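Local structure of tapirin (Caldicellulosiruptor hydrothermalis, 6N2C) at residues D192-N197 with G539-N544; T204-S209 with A229-V234; S210-L215 with N236-F241; L252-N257 with F275-I280. The protein probably binds cellulose as a cell-surface adhesion protein of a thermophilic bacterium, and carries a zinc ion in its beta-helical C-terminal domain. All blocks are in the same frame, centred on the assembly; numbering follows the deposited sequence.

In the fold
All four contacts join neighbouring coils of one parallel beta-helix, successive in the chain in contacts 2 to 4. Contacts 1 and 3 lie on the same face, where strands 194-195 and 213-214 are neighbours; contacts 2 and 4 share another, where strands 231-234 and 252-255 pair. Contact 1 alone joins parts far apart in sequence. Contact 2 is the buried one and has an amide pair and an arginine-aspartate salt bridge near a corner; the other three are partly buried, with apolar interiors and polar ends. Carboxylates differ too: Asp230 meets an arginine, Asp212 a backbone N-H, Asp277 a phenol. Between faces, Ile213 of contact 3 packs inside on Met207 and Ile232 of contact 2.

Contact 1. Residues D192-N197 with G539-N544; sequences DKIIFN and GSLQFN
Ile194 and Ile195 pair in parallel with Leu541 and Gln542, a beta-helix contact in which a coil near the start of the modelled chain meets one contributed from near its end. The backbone ladder is regular: Leu541 N donates to Lys193 O (2.9 Å), Ile195 N to Leu541 O, and Phe543 N to Ile195 O (3.0 Å).

Both ends are finished by side chains. At one, Ser540 OG accepts from Lys193 N at 3.1 Å, and a water linked to Asp192 OD2 accepts from Ser540 N, so it spans the strands. At the other, Asn197 ND2 donates to Phe543 O over 2.9 Å, coming in tilted 34° from the carbonyl plane.

On the inner face Ile194 CG2 meets Leu541 CD2 at 4.1 Å, the two side chains running alongside each other. Phe196 and Phe543 also point the same way; their planes are near parallel, 17° apart, but offset so far that the rings barely overlap and touch through CE1 and CE1, 3.6 Å apart. On the outer face Gln542 bends at chi2 (128°), which brings its amide back beside Ile195, with NE2 3.8 Å from CG2.

Strand 213-214 continues the face beyond 194-195, and Lys193 NZ reaches across to Ser211 OG of that coil. Strand 522-524 lies beyond 541-543. Inside, Ile194 rests on Met207 and Ser209, while Phe543 packs on Leu548 and Ile550 of strand 548-552, the strand that carries the zinc ligand Glu551.

Contact 2. Residues T204-S209 with A229-V234; sequences TRNMYS and ADNIIV
Asn206 and Asn231 share one first torsion, CG anti to the carbonyl carbon (chi1 -60° and -59°), and their amides therefore leave neighbouring strands in the same direction and lie side by side. Asn231 ND2 donates to Asn206 OD1 at 2.8 Å. The bond lies in the amide plane of Asn231, but it reaches the acceptor from above the carbonyl plane of Asn206, the two amide planes being 40° apart. Asn206 ND2 in turn donates to Thr185 OG1 and to a water that lies near Asp230 OD2.

Just before the amides, Arg205 O takes a short bond from Asp230 N (2.7 Å) and a weak one from Asn231 N, so one carbonyl serves both residues at the bend. Arg205 and Asp230 form a long salt bridge there, NE to OD2 3.5 Å, with the carboxylate oxygen at the edge of the guanidinium. Thr204 CG2 rests against Ala229 CB at 3.6 Å.

Past the amides the strands run nearly parallel, with Ile233 N bonded to Met207 O (3.0 Å) and Ser209 N to Ile233 O. Met207 CE lies 4.2 Å from Ile232 CG1 on the inner face, while on the other side Tyr208 CD2 touches Ile233 CG2 at 4.0 Å and the ring stacks with that of Phe189.

Asn231 ND2 also bonds Asp177 OD2, and Asn251 of the next coil donates through ND2 to Asn231 OD1. Side-chain amides linked from coil to coil at a corner of the chain make an asparagine ladder, a well-known feature of parallel beta-helices.

Contact 3. Residues S210-L215 with N236-F241; sequences SSDITL and NGSFIF
The Phe239 ring forms the apolar centre, touched by Ile213 and Leu215 of the neighbouring coil. Its CG is anti to the backbone N (chi1 -172°), which carries the ring across towards both: Ile213 CG2 lies 3.8 Å from Phe239 CE2, and Leu215 CD1 lies 3.9 Å from Phe239 CZ. Both branched chains come to the ring obliquely. Leu215 CD1 also reaches Phe241, and Phe239 CE1 sits above one face of the Phe241 ring, out towards its rim.

Around this cluster runs the backbone ladder of strands 213-214 and 239-240. Ile213 N bonds Ser238 O, Ile240 N bonds Ile213 O (2.9 Å), and Leu215 N bonds Ile240 O. On the outer side of these strands Ile240 CD1 lies alongside Thr214 OG1 at 3.9 Å.

Farther back a side chain takes over. Asp212 OD1 accepts from Ser238 N at 2.8 Å in a nearly straight bond (172° at the hydrogen), met on the anti side of the carboxylate. Gly237, with no side chain, passes close by Ser211, their CA atoms 4.3 Å apart.

At the polar end Ser210 O accepts from Asn236 N (2.7 Å). In one of two conformers Asn236 ND2 also donates to Ser210 OG, in the plane of its amide, and bonds a glycerol probably left from crystallisation.

The apolar contacts thus lie on the inward face around Phe239, and side chains join the bonding towards Ser210 and Asn236, a carboxylate doing the work of a main-chain carbonyl. The outermost link rests on a side chain modelled in two conformers, so it may not be made all the time.

Contact 4. Residues L252-N257 with F275-I280; sequences LMYTKN and FSDGTI
Tyr254 to Asn257 and Phe275 to Gly278 pair neighbouring coils of the parallel beta-helix, together with the turns that follow their strands; in the second of these Ser276 makes an ST turn, its OG accepting from Gly278 N (3.1 Å). Before the turn the backbones are bonded in the usual parallel manner: Phe275 N to Met253 O, Thr255 N to Phe275 O at 3.0 Å, and Asp277 N to Thr255 O.

On one face the Tyr254 and Phe275 rings lie alongside each other, planes 33° apart, meeting at CD1 and CD1, 3.7 Å apart. Beyond them Tyr254 OH gives a very short bond to Asp277 OD2 (2.5 Å). That oxygen lies at the edge of the phenol ring and in its plane, while the carboxylate itself is turned 75° from the ring. The other oxygen, OD1, forms a salt bridge with Lys457, which would be expected to stabilise the carboxylate as an anion.

On the opposite face Ser276 OG is 2.8 Å from Thr255 OG1 and 3.2 Å from Thr255 O; its single proton could serve either. Past the turn a water spans Asn257 O and Thr279 N.

Helix 451-457 covers the aromatic side, with Ile453 against both rings. Phe275 stacks on Phe294 in the next coil, Met253 and Thr255 pack on Phe239 in the interior, and strand 231-234 flanks 252-255.

Contact 1. Residues D192-N197 with G539-N544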
loop_
_atom_site.group_PDB
_atom_site.type_symbol
_atom_site.label_atom_id
_atom_site.label_comp_id
_atom_site.label_asym_id
_atom_site.label_seq_id
_atom_site.Cartn_x
_atom_site.Cartn_y
_atom_site.Cartn_z
ATOM N N ASP A 192 -1.334 18.861 -2.367
ATOM C CA ASP A 192 -2.201 18.379 -3.473
ATOM C C ASP A 192 -1.646 17.120 -4.053
ATOM O O ASP A 192 -1.589 16.141 -3.313
ATOM C CB ASP A 192 -2.403 19.551 -4.424
ATOM C CG ASP A 192 -3.564 19.324 -5.446
ATOM O OD1 ASP A 192 -4.263 18.346 -5.371
ATOM O OD2 ASP A 192 -3.821 20.269 -6.191
ATOM N N LYS A 193 -1.232 17.073 -5.303
ATOM C CA LYS A 193 -0.736 15.857 -5.921
ATOM C C LYS A 193 0.761 15.754 -5.982
ATOM O O LYS A 193 1.441 16.770 -5.901
ATOM C CB LYS A 193 -1.190 15.776 -7.379
ATOM C CG LYS A 193 -2.694 15.482 -7.508
ATOM C CD LYS A 193 -3.157 15.796 -8.933
ATOM C CE LYS A 193 -4.681 16.062 -9.020
ATOM N NZ LYS A 193 -5.513 15.064 -8.292
ATOM N N ILE A 194 1.263 14.536 -6.153
ATOM C CA ILE A 194 2.628 14.310 -6.535
ATOM C C ILE A 194 2.634 13.556 -7.857
ATOM O O ILE A 194 2.168 12.459 -7.909
ATOM C CB ILE A 194 3.492 13.595 -5.545
ATOM C CG1 ILE A 194 3.535 14.383 -4.224
ATOM C CG2 ILE A 194 4.913 13.507 -6.055
ATOM C CD1 ILE A 194 4.358 13.659 -3.146
ATOM N N ILE A 195 3.069 14.252 -8.900
ATOM C CA ILE A 195 3.083 13.719 -10.250
ATOM C C ILE A 195 4.444 13.465 -10.741
ATOM O O ILE A 195 5.146 14.412 -11.103
ATOM C CB ILE A 195 2.246 14.563 -11.237
ATOM C CG1 ILE A 195 0.894 14.918 -10.606
ATOM C CG2 ILE A 195 2.090 13.795 -12.557
ATOM C CD1 ILE A 195 0.198 16.057 -11.243
ATOM N N PHE A 196 4.842 12.189 -10.772
ATOM C CA PHE A 196 6.166 11.812 -11.175
ATOM C C PHE A 196 6.201 11.752 -12.741
ATOM O O PHE A 196 5.342 12.270 -13.397
ATOM C CB PHE A 196 6.606 10.525 -10.526
ATOM C CG PHE A 196 6.913 10.662 -9.034
ATOM C CD1 PHE A 196 8.020 11.409 -8.602
ATOM C CD2 PHE A 196 6.175 10.023 -8.087
ATOM C CE1 PHE A 196 8.352 11.512 -7.274
ATOM C CE2 PHE A 196 6.519 10.168 -6.721
ATOM C CZ PHE A 196 7.585 10.929 -6.332
ATOM N N ASN A 197 7.297 11.326 -13.267
ATOM C CA ASN A 197 7.500 11.240 -14.714
ATOM C C ASN A 197 8.294 10.005 -14.913
ATOM O O ASN A 197 8.687 9.334 -13.932
ATOM C CB ASN A 197 8.196 12.470 -15.223
ATOM C CG ASN A 197 7.700 12.878 -16.601
ATOM O OD1 ASN A 197 7.528 12.000 -17.450
ATOM N ND2 ASN A 197 7.437 14.206 -16.824
ATOM N N GLY A 539 0.929 23.449 -3.142
ATOM C CA GLY A 539 0.375 23.019 -4.384
ATOM C C GLY A 539 1.000 21.722 -4.806
ATOM O O GLY A 539 1.747 21.119 -4.045
ATOM N N SER A 540 0.672 21.276 -5.997
ATOM C CA SER A 540 1.181 20.019 -6.486
ATOM C C SER A 540 2.673 20.039 -6.780
ATOM O O SER A 540 3.223 21.053 -7.230
ATOM C CB SER A 540 0.479 19.558 -7.781
ATOM O OG SER A 540 -0.864 19.236 -7.471
ATOM N N LEU A 541 3.261 18.874 -6.627
ATOM C CA LEU A 541 4.612 18.651 -6.999
ATOM C C LEU A 541 4.682 17.872 -8.312
ATOM O O LEU A 541 4.352 16.651 -8.376
ATOM C CB LEU A 541 5.329 17.892 -5.881
ATOM C CG LEU A 541 6.709 17.440 -6.190
ATOM C CD1 LEU A 541 7.653 18.590 -6.529
ATOM C CD2 LEU A 541 7.226 16.690 -4.999
ATOM N N GLN A 542 5.159 18.555 -9.345
ATOM C CA GLN A 542 5.084 17.975 -10.734
ATOM C C GLN A 542 6.419 17.958 -11.289
ATOM O O GLN A 542 7.089 19.015 -11.314
ATOM C CB GLN A 542 4.144 18.813 -11.575
ATOM C CG GLN A 542 4.094 18.466 -13.038
ATOM C CD GLN A 542 2.681 18.230 -13.548
ATOM O OE1 GLN A 542 1.735 19.007 -13.229
ATOM N NE2 GLN A 542 2.512 17.122 -14.300
ATOM N N PHE A 543 6.852 16.792 -11.732
ATOM C CA PHE A 543 8.120 16.644 -12.388
ATOM C C PHE A 543 7.868 16.760 -13.888
ATOM O O PHE A 543 7.154 15.925 -14.447
ATOM C CB PHE A 543 8.781 15.327 -12.029
ATOM C CG PHE A 543 9.157 15.291 -10.558
ATOM C CD1 PHE A 543 8.221 14.951 -9.559
ATOM C CD2 PHE A 543 10.414 15.697 -10.166
ATOM C CE1 PHE A 543 8.551 14.941 -8.207
ATOM C CE2 PHE A 543 10.736 15.719 -8.805
ATOM C CZ PHE A 543 9.810 15.353 -7.807
ATOM N N ASN A 544 8.436 17.802 -14.490
ATOM C CA ASN A 544 8.166 18.129 -15.926
ATOM C C ASN A 544 9.062 17.317 -16.843
ATOM O O ASN A 544 8.857 17.315 -18.064
ATOM C CB ASN A 544 8.218 19.621 -16.165
ATOM C CG ASN A 544 6.963 20.364 -15.620
ATOM O OD1 ASN A 544 7.005 21.558 -15.224
ATOM N ND2 ASN A 544 5.838 19.696 -15.677
HETATM O O HOH W 1 -2.153 22.255 -6.842
#

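Contact 2. Residues T204-S209 with A229-V234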
loop_
_atom_site.group_PDB
_atom_site.type_symbol
_atom_site.label_atom_id
_atom_site.label_comp_id
_atom_site.label_asym_id
_atom_site.label_seq_id
_atom_site.Cartn_x
_atom_site.Cartn_y
_atom_site.Cartn_z
ATOM N N THR A 204 14.016 8.152 -0.115
ATOM C CA THR A 204 13.499 9.078 0.889
ATOM C C THR A 204 13.320 8.462 2.208
ATOM O O THR A 204 13.416 7.227 2.397
ATOM C CB THR A 204 12.235 9.769 0.380
ATOM O OG1 THR A 204 11.941 10.923 1.226
ATOM C CG2 THR A 204 11.045 8.809 0.497
ATOM N N ARG A 205 13.039 9.299 3.213
ATOM C CA ARG A 205 12.600 8.796 4.492
ATOM C C ARG A 205 11.101 8.795 4.421
ATOM O O ARG A 205 10.526 7.748 3.997
ATOM C CB ARG A 205 13.101 9.596 5.713
ATOM C CG ARG A 205 14.543 9.455 6.015
ATOM C CD ARG A 205 14.798 10.068 7.384
ATOM N NE ARG A 205 14.121 9.387 8.504
ATOM C CZ ARG A 205 14.383 9.639 9.784
ATOM N NH1 ARG A 205 15.246 10.605 10.147
ATOM N NH2 ARG A 205 13.724 8.976 10.724
ATOM N N ASN A 206 10.457 9.937 4.687
ATOM C CA ASN A 206 8.978 10.012 4.587
ATOM C C ASN A 206 8.470 10.803 3.430
ATOM O O ASN A 206 9.112 11.760 3.007
ATOM C CB ASN A 206 8.442 10.444 5.929
ATOM C CG ASN A 206 8.828 9.447 7.021
ATOM O OD1 ASN A 206 8.750 8.228 6.803
ATOM N ND2 ASN A 206 9.271 9.928 8.227
ATOM N N MET A 207 7.250 10.450 2.918
ATOM C CA MET A 207 6.666 11.171 1.809
ATOM C C MET A 207 5.177 11.275 2.062
ATOM O O MET A 207 4.580 10.341 2.626
ATOM C CB MET A 207 6.895 10.379 0.471
ATOM C CG MET A 207 6.111 10.927 -0.703
ATOM S SD MET A 207 6.554 10.160 -2.354
ATOM C CE MET A 207 7.726 8.970 -1.668
ATOM N N TYR A 208 4.650 12.486 1.893
ATOM C CA TYR A 208 3.258 12.737 2.081
ATOM C C TYR A 208 2.662 13.418 0.857
ATOM O O TYR A 208 3.238 14.344 0.250
ATOM C CB TYR A 208 3.007 13.683 3.297
ATOM C CG TYR A 208 1.579 14.191 3.470
ATOM C CD1 TYR A 208 1.083 15.338 2.813
ATOM C CD2 TYR A 208 0.740 13.600 4.345
ATOM C CE1 TYR A 208 -0.233 15.705 2.955
ATOM C CE2 TYR A 208 -0.562 13.987 4.512
ATOM C CZ TYR A 208 -1.026 15.086 3.822
ATOM O OH TYR A 208 -2.332 15.516 4.000
ATOM N N SER A 209 1.430 13.010 0.499
ATOM C CA SER A 209 0.658 13.765 -0.467
ATOM C C SER A 209 -0.758 13.779 0.007
ATOM O O SER A 209 -1.230 12.819 0.639
ATOM C CB SER A 209 0.757 13.040 -1.823
ATOM O OG SER A 209 0.279 13.849 -2.863
ATOM N N ALA A 229 11.362 4.140 0.577
ATOM C CA ALA A 229 10.877 5.060 1.646
ATOM C C ALA A 229 10.706 4.347 2.929
ATOM O O ALA A 229 10.426 3.171 2.962
ATOM C CB ALA A 229 9.542 5.624 1.196
ATOM N N ASP A 230 10.738 5.074 4.061
ATOM C CA ASP A 230 10.266 4.536 5.306
ATOM C C ASP A 230 8.754 4.501 5.379
ATOM O O ASP A 230 8.141 3.526 5.833
ATOM C CB ASP A 230 10.698 5.468 6.494
ATOM C CG ASP A 230 12.209 5.524 6.733
ATOM O OD1 ASP A 230 12.926 4.687 6.210
ATOM O OD2 ASP A 230 12.592 6.360 7.581
ATOM N N ASN A 231 8.121 5.600 4.960
ATOM C CA ASN A 231 6.670 5.740 5.048
ATOM C C ASN A 231 6.181 6.534 3.858
ATOM O O ASN A 231 6.879 7.489 3.429
ATOM C CB ASN A 231 6.131 6.435 6.330
ATOM C CG ASN A 231 6.537 5.716 7.624
ATOM O OD1 ASN A 231 5.947 4.716 7.986
ATOM N ND2 ASN A 231 7.591 6.214 8.286
ATOM N N ILE A 232 5.001 6.127 3.309
ATOM C CA ILE A 232 4.314 6.875 2.284
ATOM C C ILE A 232 2.897 7.024 2.669
ATOM O O ILE A 232 2.221 6.042 2.976
ATOM C CB ILE A 232 4.410 6.172 0.878
ATOM C CG1 ILE A 232 5.849 5.922 0.452
ATOM C CG2 ILE A 232 3.588 6.943 -0.155
ATOM C CD1 ILE A 232 6.003 5.252 -0.928
ATOM N N ILE A 233 2.403 8.286 2.705
ATOM C CA ILE A 233 1.068 8.573 3.148
ATOM C C ILE A 233 0.368 9.407 2.116
ATOM O O ILE A 233 0.828 10.448 1.784
ATOM C CB ILE A 233 1.052 9.332 4.530
ATOM C CG1 ILE A 233 1.771 8.465 5.588
ATOM C CG2 ILE A 233 -0.380 9.786 4.897
ATOM C CD1 ILE A 233 2.027 9.194 6.897
ATOM N N VAL A 234 -0.761 8.910 1.669
ATOM C CA VAL A 234 -1.634 9.618 0.673
ATOM C C VAL A 234 -2.929 9.826 1.378
ATOM O O VAL A 234 -3.811 8.954 1.472
ATOM C CB VAL A 234 -1.825 8.815 -0.620
ATOM C CG1 VAL A 234 -2.490 9.717 -1.659
ATOM C CG2 VAL A 234 -0.463 8.397 -1.179
HETATM O O HOH W 2 10.646 7.691 9.616
#

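Contact 3. Residues S210-L215 with N236-F241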
loop_
_atom_site.group_PDB
_atom_site.type_symbol
_atom_site.label_atom_id
_atom_site.label_comp_id
_atom_site.label_asym_id
_atom_site.label_seq_id
_atom_site.Cartn_x
_atom_site.Cartn_y
_atom_site.Cartn_z
ATOM N N SER A 210 -1.519 14.833 -0.323
ATOM C CA SER A 210 -2.900 14.843 0.049
ATOM C C SER A 210 -3.702 14.119 -1.074
ATOM O O SER A 210 -4.473 13.191 -0.788
ATOM C CB SER A 210 -3.393 16.310 0.226
ATOM O OG SER A 210 -4.818 16.280 0.493
ATOM N N SER A 211 -3.517 14.551 -2.328
ATOM C CA SER A 211 -4.168 13.900 -3.419
ATOM C C SER A 211 -3.233 12.876 -4.033
ATOM O O SER A 211 -2.219 12.502 -3.407
ATOM C CB SER A 211 -4.747 14.980 -4.389
ATOM O OG SER A 211 -5.405 14.326 -5.491
ATOM N N ASP A 212 -3.540 12.371 -5.212
ATOM C CA ASP A 212 -2.889 11.174 -5.707
ATOM C C ASP A 212 -1.379 11.316 -5.886
ATOM O O ASP A 212 -0.859 12.371 -6.289
ATOM C CB ASP A 212 -3.392 10.806 -7.085
ATOM C CG ASP A 212 -4.865 10.459 -7.119
ATOM O OD1 ASP A 212 -5.442 9.994 -6.148
ATOM O OD2 ASP A 212 -5.497 10.769 -8.162
ATOM N N ILE A 213 -0.683 10.243 -5.657
ATOM C CA ILE A 213 0.706 10.129 -6.104
ATOM C C ILE A 213 0.691 9.266 -7.358
ATOM O O ILE A 213 0.156 8.142 -7.306
ATOM C CB ILE A 213 1.600 9.498 -5.072
ATOM C CG1 ILE A 213 1.619 10.344 -3.810
ATOM C CG2 ILE A 213 2.967 9.277 -5.681
ATOM C CD1 ILE A 213 2.504 9.792 -2.687
ATOM N N THR A 214 1.169 9.786 -8.479
ATOM C CA THR A 214 1.154 9.042 -9.738
ATOM C C THR A 214 2.563 8.755 -10.259
ATOM O O THR A 214 3.358 9.684 -10.503
ATOM C CB THR A 214 0.374 9.835 -10.810
ATOM O OG1 THR A 214 -0.982 10.055 -10.355
ATOM C CG2 THR A 214 0.294 9.017 -12.075
ATOM N N LEU A 215 2.882 7.472 -10.449
ATOM C CA LEU A 215 4.045 7.057 -11.136
ATOM C C LEU A 215 3.747 6.843 -12.646
ATOM O O LEU A 215 2.592 6.573 -13.055
ATOM C CB LEU A 215 4.577 5.744 -10.616
ATOM C CG LEU A 215 5.089 5.786 -9.183
ATOM C CD1 LEU A 215 5.513 4.368 -8.844
ATOM C CD2 LEU A 215 6.337 6.644 -9.103
ATOM N N ASN A 236 -5.685 11.832 1.180
ATOM C CA ASN A 236 -6.971 12.025 0.519
ATOM C C ASN A 236 -6.910 11.571 -0.952
ATOM O O ASN A 236 -7.535 12.171 -1.827
ATOM C CB ASN A 236 -7.380 13.519 0.612
ATOM C CG ASN A 236 -7.467 14.004 2.033
ATOM O OD1 ASN A 236 -8.312 13.543 2.792
ATOM N ND2 ASN A 236 -6.624 14.974 2.400
ATOM N N GLY A 237 -6.148 10.529 -1.232
ATOM C CA GLY A 237 -5.958 10.109 -2.600
ATOM C C GLY A 237 -5.511 8.692 -2.754
ATOM O O GLY A 237 -5.473 7.938 -1.758
ATOM N N SER A 238 -5.113 8.317 -3.964
ATOM C CA SER A 238 -4.596 6.966 -4.234
ATOM C C SER A 238 -3.134 6.992 -4.513
ATOM O O SER A 238 -2.522 8.074 -4.629
ATOM C CB SER A 238 -5.303 6.290 -5.420
ATOM O OG SER A 238 -6.675 6.265 -5.223
ATOM N N PHE A 239 -2.561 5.804 -4.643
ATOM C CA PHE A 239 -1.213 5.621 -5.162
ATOM C C PHE A 239 -1.356 4.855 -6.481
ATOM O O PHE A 239 -2.010 3.794 -6.506
ATOM C CB PHE A 239 -0.351 4.872 -4.176
ATOM C CG PHE A 239 1.089 4.814 -4.582
ATOM C CD1 PHE A 239 1.549 3.886 -5.536
ATOM C CD2 PHE A 239 2.016 5.714 -4.063
ATOM C CE1 PHE A 239 2.900 3.893 -5.952
ATOM C CE2 PHE A 239 3.341 5.680 -4.457
ATOM C CZ PHE A 239 3.777 4.788 -5.389
ATOM N N ILE A 240 -0.838 5.423 -7.562
ATOM C CA ILE A 240 -1.072 4.877 -8.906
ATOM C C ILE A 240 0.256 4.451 -9.475
ATOM O O ILE A 240 1.170 5.302 -9.655
ATOM C CB ILE A 240 -1.741 5.957 -9.804
ATOM C CG1 ILE A 240 -3.113 6.290 -9.168
ATOM C CG2 ILE A 240 -1.818 5.446 -11.229
ATOM C CD1 ILE A 240 -3.843 7.471 -9.742
ATOM N N PHE A 241 0.390 3.150 -9.815
ATOM C CA PHE A 241 1.591 2.654 -10.483
ATOM C C PHE A 241 1.461 2.854 -12.006
ATOM O O PHE A 241 0.330 2.887 -12.531
ATOM C CB PHE A 241 1.816 1.152 -10.260
ATOM C CG PHE A 241 2.305 0.767 -8.877
ATOM C CD1 PHE A 241 1.455 0.716 -7.808
ATOM C CD2 PHE A 241 3.584 0.477 -8.672
ATOM C CE1 PHE A 241 1.893 0.433 -6.535
ATOM C CE2 PHE A 241 4.024 0.126 -7.425
ATOM C CZ PHE A 241 3.213 0.152 -6.331
#

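Contact 4. Residues L252-N257 with F275-I280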
loop_
_atom_site.group_PDB
_atom_site.type_symbol
_atom_site.label_atom_id
_atom_site.label_comp_id
_atom_site.label_asym_id
_atom_site.label_seq_id
_atom_site.Cartn_x
_atom_site.Cartn_y
_atom_site.Cartn_z
ATOM N N LEU A 252 5.142 2.024 6.986
ATOM C CA LEU A 252 3.778 1.946 6.513
ATOM C C LEU A 252 3.535 2.756 5.249
ATOM O O LEU A 252 4.045 3.865 5.068
ATOM C CB LEU A 252 2.746 2.285 7.604
ATOM C CG LEU A 252 2.711 3.779 7.914
ATOM C CD1 LEU A 252 1.819 4.558 6.962
ATOM C CD2 LEU A 252 2.283 3.988 9.366
ATOM N N MET A 253 2.688 2.162 4.408
ATOM C CA MET A 253 2.108 2.837 3.267
ATOM C C MET A 253 0.645 2.885 3.515
ATOM O O MET A 253 -0.022 1.856 3.717
ATOM C CB MET A 253 2.408 2.083 1.957
ATOM C CG MET A 253 1.732 2.704 0.742
ATOM S SD MET A 253 2.446 1.920 -0.709
ATOM C CE MET A 253 1.676 2.892 -1.978
ATOM N N TYR A 254 0.090 4.119 3.534
ATOM C CA TYR A 254 -1.315 4.363 3.725
ATOM C C TYR A 254 -1.873 5.132 2.534
ATOM O O TYR A 254 -1.275 6.088 2.132
ATOM C CB TYR A 254 -1.608 5.252 4.999
ATOM C CG TYR A 254 -3.075 5.714 5.009
ATOM C CD1 TYR A 254 -4.095 4.866 5.517
ATOM C CD2 TYR A 254 -3.500 6.965 4.505
ATOM C CE1 TYR A 254 -5.419 5.222 5.448
ATOM C CE2 TYR A 254 -4.829 7.322 4.470
ATOM C CZ TYR A 254 -5.777 6.492 4.954
ATOM O OH TYR A 254 -7.066 6.864 4.935
ATOM N N THR A 255 -3.068 4.758 2.010
ATOM C CA THR A 255 -3.803 5.596 1.054
ATOM C C THR A 255 -5.251 5.588 1.423
ATOM O O THR A 255 -5.751 4.585 1.909
ATOM C CB THR A 255 -3.632 5.165 -0.407
ATOM O OG1 THR A 255 -4.512 4.077 -0.727
ATOM C CG2 THR A 255 -2.236 4.882 -0.766
ATOM N N LYS A 256 -5.924 6.717 1.220
ATOM C CA LYS A 256 -7.370 6.701 1.423
ATOM C C LYS A 256 -8.122 5.957 0.283
ATOM O O LYS A 256 -9.104 5.198 0.503
ATOM C CB LYS A 256 -7.876 8.123 1.510
ATOM C CG LYS A 256 -9.305 8.201 1.971
ATOM C CD LYS A 256 -9.897 9.608 1.789
ATOM C CE LYS A 256 -11.421 9.535 1.890
ATOM N NZ LYS A 256 -12.097 10.877 1.790
ATOM N N ASN A 257 -7.795 6.304 -0.912
ATOM C CA ASN A 257 -8.650 5.947 -2.062
ATOM C C ASN A 257 -8.162 4.795 -2.947
ATOM O O ASN A 257 -8.674 4.610 -4.016
ATOM C CB ASN A 257 -8.975 7.186 -2.892
ATOM C CG ASN A 257 -9.867 8.152 -2.113
ATOM O OD1 ASN A 257 -10.593 7.730 -1.219
ATOM N ND2 ASN A 257 -9.746 9.397 -2.381
ATOM N N PHE A 275 -1.942 -0.197 4.245
ATOM C CA PHE A 275 -3.305 0.091 4.652
ATOM C C PHE A 275 -3.938 0.979 3.625
ATOM O O PHE A 275 -3.415 2.064 3.367
ATOM C CB PHE A 275 -3.288 0.816 6.038
ATOM C CG PHE A 275 -4.575 0.845 6.737
ATOM C CD1 PHE A 275 -5.654 1.604 6.239
ATOM C CD2 PHE A 275 -4.777 0.093 7.905
ATOM C CE1 PHE A 275 -6.883 1.616 6.898
ATOM C CE2 PHE A 275 -5.988 0.139 8.533
ATOM C CZ PHE A 275 -7.041 0.862 8.040
ATOM N N SER A 276 -5.110 0.592 3.114
ATOM C CA SER A 276 -5.872 1.480 2.262
ATOM C C SER A 276 -7.329 1.438 2.671
ATOM O O SER A 276 -7.844 0.403 3.036
ATOM C CB SER A 276 -5.765 1.134 0.779
ATOM O OG SER A 276 -6.376 2.117 -0.036
ATOM N N ASP A 277 -8.001 2.579 2.666
ATOM C CA ASP A 277 -9.427 2.566 2.791
ATOM C C ASP A 277 -10.141 2.201 1.489
ATOM O O ASP A 277 -11.413 2.146 1.508
ATOM C CB ASP A 277 -9.939 3.897 3.285
ATOM C CG ASP A 277 -9.409 4.231 4.712
ATOM O OD1 ASP A 277 -9.429 3.305 5.525
ATOM O OD2 ASP A 277 -9.088 5.448 4.982
ATOM N N GLY A 278 -9.412 1.991 0.419
ATOM C CA GLY A 278 -9.987 1.742 -0.936
ATOM C C GLY A 278 -9.588 0.389 -1.491
ATOM O O GLY A 278 -9.321 -0.577 -0.788
ATOM N N THR A 279 -9.531 0.344 -2.804
ATOM C CA THR A 279 -9.271 -0.889 -3.522
ATOM C C THR A 279 -7.822 -0.951 -3.946
ATOM O O THR A 279 -7.290 0.033 -4.452
ATOM C CB THR A 279 -10.204 -0.961 -4.736
ATOM O OG1 THR A 279 -11.550 -1.067 -4.297
ATOM C CG2 THR A 279 -9.951 -2.134 -5.573
ATOM N N ILE A 280 -7.206 -2.104 -3.749
ATOM C CA ILE A 280 -5.909 -2.440 -4.209
ATOM C C ILE A 280 -6.098 -3.336 -5.384
ATOM O O ILE A 280 -6.691 -4.411 -5.223
ATOM C CB ILE A 280 -5.034 -3.147 -3.119
ATOM C CG1 ILE A 280 -4.863 -2.190 -1.913
ATOM C CG2 ILE A 280 -3.684 -3.574 -3.739
ATOM C CD1 ILE A 280 -4.046 -2.869 -0.793
HETATM O O HOH W 3 -10.644 2.564 -4.203
#